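Local coordinates for double stranded RNA binding protein A (Xenopus laevis, PDB 1DI2) that binds double-stranded RNA through its second double-stranded RNA-binding domain, at residues G14-L17 with P18-T21. The protein carries 1 engineered substitution. Numbering follows the deposited sequence.
Sequences GWRL and PEYT
R16 and E19 form a salt bridge along the surface of the segment that leads from helix 2-13 into strand 19-26. The carboxylate approaches the guanidinium at its edge and close to its plane: E19 OE2 lies 3.5 Å from R16 NH1 and 3.6 Å from R16 NH2. This near equality indicates that one oxygen faces both terminal nitrogens; E19 OE1 stands 5.0 Å from R16 NH1, and planes 87° apart rule out a paired, two-oxygen arrangement. The bend at chi3 (57°) swings the R16 guanidinium toward E19, whose chain runs extended beyond CG. Between them in sequence, L17 CB and P18 CD lie 3.5 Å apart, a closeness set largely by the peptide bond joining the two residues. L17 rests on V11 of helix 2-13, while P18 touches L6 of that helix and V40 of strand 33-40, bridging helix and sheet. The backbone of E19 hydrogen-bonds to R39 of strand 33-40. With no hydrogen bond linking 14-17 to 18-21, the long, single-oxygen ion pair at an exposed site implies a mainly electrostatic and probably modest attraction across the entry to the first strand of the dsRNA-binding fold.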
ATOM      1  N   GLY E  14     -17.693  14.141  20.939  1.00 19.89           N
ATOM      2  CA  GLY E  14     -19.082  13.797  21.211  1.00 21.87           C
ATOM      3  C   GLY E  14     -19.895  13.661  19.921  1.00 20.87           C
ATOM      4  O   GLY E  14     -21.118  13.807  19.916  1.00 19.44           O
ATOM      5  N   TRP E  15     -19.215  13.395  18.811  1.00 20.90           N
ATOM      6  CA  TRP E  15     -19.898  13.228  17.531  1.00 18.78           C
ATOM      7  C   TRP E  15     -20.261  11.759  17.340  1.00 20.40           C
ATOM      8  O   TRP E  15     -19.622  10.882  17.924  1.00 17.53           O
ATOM      9  CB  TRP E  15     -18.990  13.631  16.359  1.00 18.47           C
ATOM     10  CG  TRP E  15     -18.438  15.034  16.391  1.00 18.46           C
ATOM     11  CD1 TRP E  15     -18.965  16.113  17.040  1.00 22.89           C
ATOM     12  CD2 TRP E  15     -17.331  15.533  15.621  1.00 19.46           C
ATOM     13  NE1 TRP E  15     -18.252  17.257  16.724  1.00 24.29           N
ATOM     14  CE2 TRP E  15     -17.248  16.924  15.854  1.00 20.35           C
ATOM     15  CE3 TRP E  15     -16.399  14.932  14.761  1.00 20.54           C
ATOM     16  CZ2 TRP E  15     -16.274  17.725  15.256  1.00 24.03           C
ATOM     17  CZ3 TRP E  15     -15.429  15.734  14.160  1.00 24.12           C
ATOM     18  CH2 TRP E  15     -15.376  17.117  14.414  1.00 23.04           C
ATOM     19  N   ARG E  16     -21.290  11.477  16.547  1.00 19.60           N
ATOM     20  CA  ARG E  16     -21.609  10.084  16.270  1.00 21.06           C
ATOM     21  C   ARG E  16     -20.384   9.619  15.485  1.00 22.04           C
ATOM     22  O   ARG E  16     -19.743  10.423  14.815  1.00 17.21           O
ATOM     23  CB  ARG E  16     -22.866   9.942  15.405  1.00 22.74           C
ATOM     24  CG  ARG E  16     -24.147  10.325  16.120  1.00 26.46           C
ATOM     25  CD  ARG E  16     -25.429  10.034  15.316  1.00 29.26           C
ATOM     26  NE  ARG E  16     -25.585   8.636  14.911  1.00 37.37           N
ATOM     27  CZ  ARG E  16     -25.128   8.121  13.772  1.00 45.35           C
ATOM     28  NH1 ARG E  16     -24.467   8.880  12.907  1.00 45.48           N
ATOM     29  NH2 ARG E  16     -25.336   6.839  13.492  1.00 48.88           N
ATOM     30  N   LEU E  17     -20.064   8.335  15.580  1.00 17.71           N
ATOM     31  CA  LEU E  17     -18.895   7.781  14.903  1.00 19.25           C
ATOM     32  C   LEU E  17     -18.942   7.921  13.383  1.00 17.58           C
ATOM     33  O   LEU E  17     -20.013   7.969  12.786  1.00 17.21           O
ATOM     34  CB  LEU E  17     -18.730   6.296  15.273  1.00 21.22           C
ATOM     35  CG  LEU E  17     -18.472   5.962  16.748  1.00 24.54           C
ATOM     36  CD1 LEU E  17     -18.603   4.464  16.982  1.00 28.55           C
ATOM     37  CD2 LEU E  17     -17.095   6.455  17.155  1.00 28.27           C
ATOM     38  N   PRO E  18     -17.764   7.986  12.741  1.00 16.74           N
ATOM     39  CA  PRO E  18     -17.669   8.115  11.289  1.00 17.42           C
ATOM     40  C   PRO E  18     -18.367   6.981  10.535  1.00 19.77           C
ATOM     41  O   PRO E  18     -18.369   5.829  10.974  1.00 16.64           O
ATOM     42  CB  PRO E  18     -16.158   8.100  11.049  1.00 19.48           C
ATOM     43  CG  PRO E  18     -15.630   8.752  12.304  1.00 20.75           C
ATOM     44  CD  PRO E  18     -16.415   7.968  13.331  1.00 18.20           C
ATOM     45  N   GLU E  19     -18.963   7.320   9.399  1.00 19.55           N
ATOM     46  CA  GLU E  19     -19.620   6.320   8.572  1.00 23.89           C
ATOM     47  C   GLU E  19     -18.890   6.215   7.239  1.00 21.95           C
ATOM     48  O   GLU E  19     -18.652   7.224   6.574  1.00 21.15           O
ATOM     49  CB  GLU E  19     -21.077   6.689   8.307  1.00 27.94           C
ATOM     50  CG  GLU E  19     -21.915   6.877   9.554  1.00 34.90           C
ATOM     51  CD  GLU E  19     -23.365   7.166   9.222  1.00 41.59           C
ATOM     52  OE1 GLU E  19     -23.619   7.734   8.137  1.00 45.54           O
ATOM     53  OE2 GLU E  19     -24.246   6.854  10.051  1.00 48.39           O
ATOM     54  N   TYR E  20     -18.531   4.991   6.857  1.00 20.28           N
ATOM     55  CA  TYR E  20     -17.841   4.768   5.591  1.00 19.89           C
ATOM     56  C   TYR E  20     -18.725   3.970   4.632  1.00 20.30           C
ATOM     57  O   TYR E  20     -19.317   2.960   5.011  1.00 21.52           O
ATOM     58  CB  TYR E  20     -16.515   4.025   5.802  1.00 16.73           C
ATOM     59  CG  TYR E  20     -15.519   4.753   6.683  1.00 16.69           C
ATOM     60  CD1 TYR E  20     -15.572   4.645   8.081  1.00 13.26           C
ATOM     61  CD2 TYR E  20     -14.514   5.535   6.124  1.00 15.62           C
ATOM     62  CE1 TYR E  20     -14.627   5.296   8.893  1.00 18.52           C
ATOM     63  CE2 TYR E  20     -13.576   6.184   6.917  1.00 14.99           C
ATOM     64  CZ  TYR E  20     -13.630   6.065   8.296  1.00 19.68           C
ATOM     65  OH  TYR E  20     -12.680   6.707   9.055  1.00 20.91           O
ATOM     66  N   THR E  21     -18.794   4.430   3.391  1.00 18.97           N
ATOM     67  CA  THR E  21     -19.610   3.791   2.370  1.00 20.25           C
ATOM     68  C   THR E  21     -18.852   3.694   1.039  1.00 21.89           C
ATOM     69  O   THR E  21     -18.092   4.599   0.686  1.00 19.45           O
ATOM     70  CB  THR E  21     -20.911   4.595   2.153  1.00 21.68           C
ATOM     71  OG1 THR E  21     -20.582   5.924   1.750  1.00 28.86           O
ATOM     72  CG2 THR E  21     -21.709   4.704   3.441  1.00 25.24           C
TER